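Local coordinates for probable fatty acyl-CoA transferase Rv3272 (Mycobacterium tuberculosis, PDB 5YX6), which binds fatty acyl-CoAs, most tightly palmitoyl-CoA, and is probably a family III CoA transferase of mycobacterial fatty acid metabolism, at residues A185-A188 with A189-H192; V149-A153 with G154-G158. All coordinates share one frame; numbering follows the deposited sequence.

Contact 1 (A185-A188 with A189-H192)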
loop_
_atom_site.group_PDB
_atom_site.type_symbol
_atom_site.label_atom_id
_atom_site.label_comp_id
_atom_site.label_asym_id
_atom_site.label_seq_id
_atom_site.Cartn_x
_atom_site.Cartn_y
_atom_site.Cartn_z
ATOM N N ALA A 185 -9.707 -2.961 -7.357
ATOM C CA ALA A 185 -11.110 -2.640 -7.550
ATOM C C ALA A 185 -11.564 -2.839 -8.998
ATOM O O ALA A 185 -12.684 -3.268 -9.247
ATOM C CB ALA A 185 -11.369 -1.230 -7.110
ATOM N N VAL A 186 -10.692 -2.544 -9.954
ATOM C CA VAL A 186 -11.001 -2.830 -11.344
ATOM C C VAL A 186 -11.142 -4.340 -11.552
ATOM O O VAL A 186 -12.068 -4.801 -12.212
ATOM C CB VAL A 186 -9.921 -2.274 -12.291
ATOM C CG1 VAL A 186 -10.058 -2.887 -13.662
ATOM C CG2 VAL A 186 -10.007 -0.735 -12.368
ATOM N N LEU A 187 -10.231 -5.109 -10.967
ATOM C CA LEU A 187 -10.263 -6.561 -11.092
ATOM C C LEU A 187 -11.561 -7.139 -10.524
ATOM O O LEU A 187 -12.195 -8.005 -11.145
ATOM C CB LEU A 187 -9.060 -7.170 -10.389
ATOM C CG LEU A 187 -7.798 -7.555 -11.166
ATOM C CD1 LEU A 187 -7.806 -7.068 -12.599
ATOM C CD2 LEU A 187 -6.538 -7.086 -10.425
ATOM N N ALA A 188 -11.965 -6.642 -9.359
ATOM C CA ALA A 188 -13.219 -7.066 -8.749
ATOM C C ALA A 188 -14.386 -6.765 -9.685
ATOM O O ALA A 188 -15.255 -7.614 -9.903
ATOM C CB ALA A 188 -13.421 -6.389 -7.401
ATOM N N ALA A 189 -14.380 -5.567 -10.263
ATOM C CA ALA A 189 -15.434 -5.163 -11.186
ATOM C C ALA A 189 -15.488 -6.054 -12.434
ATOM O O ALA A 189 -16.562 -6.426 -12.882
ATOM C CB ALA A 189 -15.248 -3.712 -11.585
ATOM N N LEU A 190 -14.327 -6.383 -12.990
ATOM C CA LEU A 190 -14.247 -7.262 -14.149
ATOM C C LEU A 190 -14.819 -8.648 -13.838
ATOM O O LEU A 190 -15.438 -9.281 -14.690
ATOM C CB LEU A 190 -12.799 -7.386 -14.622
ATOM C CG LEU A 190 -12.247 -6.150 -15.332
ATOM C CD1 LEU A 190 -10.747 -6.306 -15.539
ATOM C CD2 LEU A 190 -12.965 -5.895 -16.662
ATOM N N LEU A 191 -14.595 -9.109 -12.614
ATOM C CA LEU A 191 -15.095 -10.402 -12.167
ATOM C C LEU A 191 -16.597 -10.330 -11.956
ATOM O O LEU A 191 -17.329 -11.244 -12.326
ATOM C CB LEU A 191 -14.406 -10.812 -10.875
ATOM C CG LEU A 191 -14.288 -12.259 -10.410
ATOM C CD1 LEU A 191 -13.982 -13.248 -11.532
ATOM C CD2 LEU A 191 -13.202 -12.294 -9.343
ATOM N N HIS A 192 -17.045 -9.215 -11.388
ATOM C CA HIS A 192 -18.464 -8.981 -11.143
ATOM C C HIS A 192 -19.201 -9.073 -12.468
ATOM O O HIS A 192 -20.236 -9.725 -12.577
ATOM C CB HIS A 192 -18.677 -7.604 -10.494
ATOM C CG HIS A 192 -19.996 -7.430 -9.806
ATOM N ND1 HIS A 192 -20.699 -8.477 -9.245
ATOM C CD2 HIS A 192 -20.739 -6.320 -9.577
ATOM C CE1 HIS A 192 -21.811 -8.020 -8.704
ATOM N NE2 HIS A 192 -21.861 -6.711 -8.892
#
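H192 carries the imidazole ring of this helical turn, and it meets A188 through its CB, with H192 CB 3.5 Å from A188 O. The turn belongs to helix 173-196 of the Rossmann domain, in the beta-alpha-beta crossover between the neighbouring parallel strands 126-131 and 201-205. The imidazole leads away from the preceding turn because chi1 (-161°) sets CG opposite the backbone N. There the ring pairs edge-to-face with F372 of the second subunit, while ND1 is hydrogen-bonded to N196 ND2 and NE2 makes a weak bond to S371 OG of the second subunit. The two bonds should limit rotation of the ring.

Four successive i to i+4 bonds hold the turn. A189 N to A185 O is 3.0 Å, and L191 N to L187 O is also 3.0 Å. L190 N to V186 O is 2.9 Å. H192 N to A188 O is the shortest, at 2.8 Å.

V186 and L190 stand side by side on the face toward the sheet. V186 reaches A128 and L100, L190 reaches I126 and V98, and A185 and A189 pack on V202. L190 chi1 (-73°) keeps CG beside its own backbone N, and L190 CG therefore lies close to V186 O, at 3.4 Å. L187 turns its CD1 toward L190 CD1, at 4.2 Å. In the second subunit, Y369 meets A188, L10 meets L191, and L191 meets L190. L190 CD1 ends 4.0 Å from V186 CG1.

Contact 2 (V149-A153 with G154-G158)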
loop_
_atom_site.group_PDB
_atom_site.type_symbol
_atom_site.label_atom_id
_atom_site.label_comp_id
_atom_site.label_asym_id
_atom_site.label_seq_id
_atom_site.Cartn_x
_atom_site.Cartn_y
_atom_site.Cartn_z
ATOM N N VAL A 149 -1.760 14.650 1.264
ATOM C CA VAL A 149 -2.749 13.648 1.650
ATOM C C VAL A 149 -2.245 12.784 2.821
ATOM O O VAL A 149 -2.990 12.504 3.760
ATOM C CB VAL A 149 -3.121 12.738 0.451
ATOM C CG1 VAL A 149 -3.995 11.566 0.904
ATOM C CG2 VAL A 149 -3.796 13.555 -0.642
ATOM N N ALA A 150 -0.977 12.380 2.758
ATOM C CA ALA A 150 -0.343 11.606 3.833
ATOM C C ALA A 150 -0.400 12.338 5.175
ATOM O O ALA A 150 -0.740 11.750 6.202
ATOM C CB ALA A 150 1.105 11.298 3.474
ATOM N N ALA A 151 -0.076 13.629 5.152
ATOM C CA ALA A 151 -0.041 14.450 6.357
ATOM C C ALA A 151 -1.444 14.757 6.866
ATOM O O ALA A 151 -1.681 14.816 8.063
ATOM C CB ALA A 151 0.725 15.749 6.098
ATOM N N GLU A 152 -2.376 14.972 5.955
ATOM C CA GLU A 152 -3.733 15.286 6.360
ATOM C C GLU A 152 -4.416 14.041 6.959
ATOM O O GLU A 152 -5.300 14.161 7.816
ATOM C CB GLU A 152 -4.524 15.867 5.178
ATOM C CG GLU A 152 -5.890 16.408 5.575
ATOM C CD GLU A 152 -6.495 17.367 4.554
ATOM O OE1 GLU A 152 -5.864 17.644 3.508
ATOM O OE2 GLU A 152 -7.614 17.854 4.809
ATOM N N ALA A 153 -3.988 12.853 6.525
ATOM C CA ALA A 153 -4.519 11.584 7.053
ATOM C C ALA A 153 -3.809 11.090 8.329
ATOM O O ALA A 153 -4.122 10.012 8.850
ATOM C CB ALA A 153 -4.452 10.515 5.995
ATOM N N GLY A 154 -2.811 11.832 8.794
ATOM C CA GLY A 154 -2.205 11.510 10.073
ATOM C C GLY A 154 -0.857 10.810 10.083
ATOM O O GLY A 154 -0.381 10.423 11.147
ATOM N N MET A 155 -0.219 10.684 8.924
ATOM C CA MET A 155 0.966 9.836 8.812
ATOM C C MET A 155 2.253 10.427 9.390
ATOM O O MET A 155 3.299 9.779 9.339
ATOM C CB MET A 155 1.200 9.463 7.350
ATOM C CG MET A 155 0.178 8.471 6.837
ATOM S SD MET A 155 0.467 7.977 5.134
ATOM C CE MET A 155 -0.517 6.473 5.077
ATOM N N THR A 156 2.175 11.621 9.972
ATOM C CA THR A 156 3.339 12.226 10.614
ATOM C C THR A 156 3.335 11.936 12.112
ATOM O O THR A 156 4.296 12.257 12.810
ATOM C CB THR A 156 3.415 13.789 10.394
ATOM O OG1 THR A 156 2.367 14.455 11.116
ATOM C CG2 THR A 156 3.328 14.161 8.912
ATOM N N THR A 157 2.254 11.331 12.599
ATOM C CA THR A 157 2.063 11.116 14.033
ATOM C C THR A 157 3.172 10.277 14.682
ATOM O O THR A 157 3.603 9.258 14.134
ATOM C CB THR A 157 0.701 10.423 14.311
ATOM O OG1 THR A 157 -0.363 11.187 13.729
ATOM C CG2 THR A 157 0.448 10.279 15.800
ATOM N N GLY A 158 3.633 10.726 15.851
ATOM C CA GLY A 158 4.547 9.964 16.688
ATOM C C GLY A 158 5.943 9.696 16.163
ATOM O O GLY A 158 6.556 8.686 16.510
HETATM O O HOH W 1 0.039 13.846 9.966
#
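A150 and M155 meet where helix 146-152 ends in a Schellman motif. M155 N donates to A150 O at 3.0 Å, with an N-H...O angle of 160°. Inside that loop, G154 N makes a weak bond to A151 O, 3.3 Å long. G154 turns the chain with a positive phi of 103°. The backbone thereby leaves the helix, and M155 folds back on the last turn.

The M155 side is the tight one. M155 CB lies 3.2 Å from A150 O, the same oxygen that takes the M155 N-H. M155 CG is anti to the carbonyl carbon (chi1 -72°) and the chain beyond is extended. This carries M155 SD alongside A150 CB, at 3.8 Å. M155 and A153 also pack on helix 206-213, M155 packs on helix 173-196 as well, and A153 O accepts from Q214 NE2. The helix end is thus set against two other helices.

The T156 side is looser and partly open to solvent. T156 CG2 comes only to 4.1 Å from A151 CB. A water bridges the same two residues by another route: it donates to A151 O and accepts from T156 OG1, each at 2.7 Å. A151 O therefore serves the water as well as the weak bond from G154. The second subunit borders this side, with V262 on A151 and A332 on T156.

Residues G154 to T157 form a type I beta turn. T157 OG1 lies 2.7 Å from G154 O and has a further weak bond to W335 N of the second subunit. G154 O accepts from both T157 N and T157 OG1.

Overall arrangement
Contact 2 comes first in the chain, at the end of helix 146-152. Contact 1 lies on the next helix, 173-196. Their centres are 30 Å apart and their nearest atoms about 17 Å, so they do not touch. Helix 173-196 ties them together: its start packs on contact 2, and its later turns form contact 1. D175, the inferred nucleophile, is on the same helix, and its side chain is about 9 Å from that of A150. R193 and E194 of the benzamidine pocket follow contact 1 in sequence, but contact 1 gives that pocket no residue. Both contacts also touch the second subunit of the homodimer.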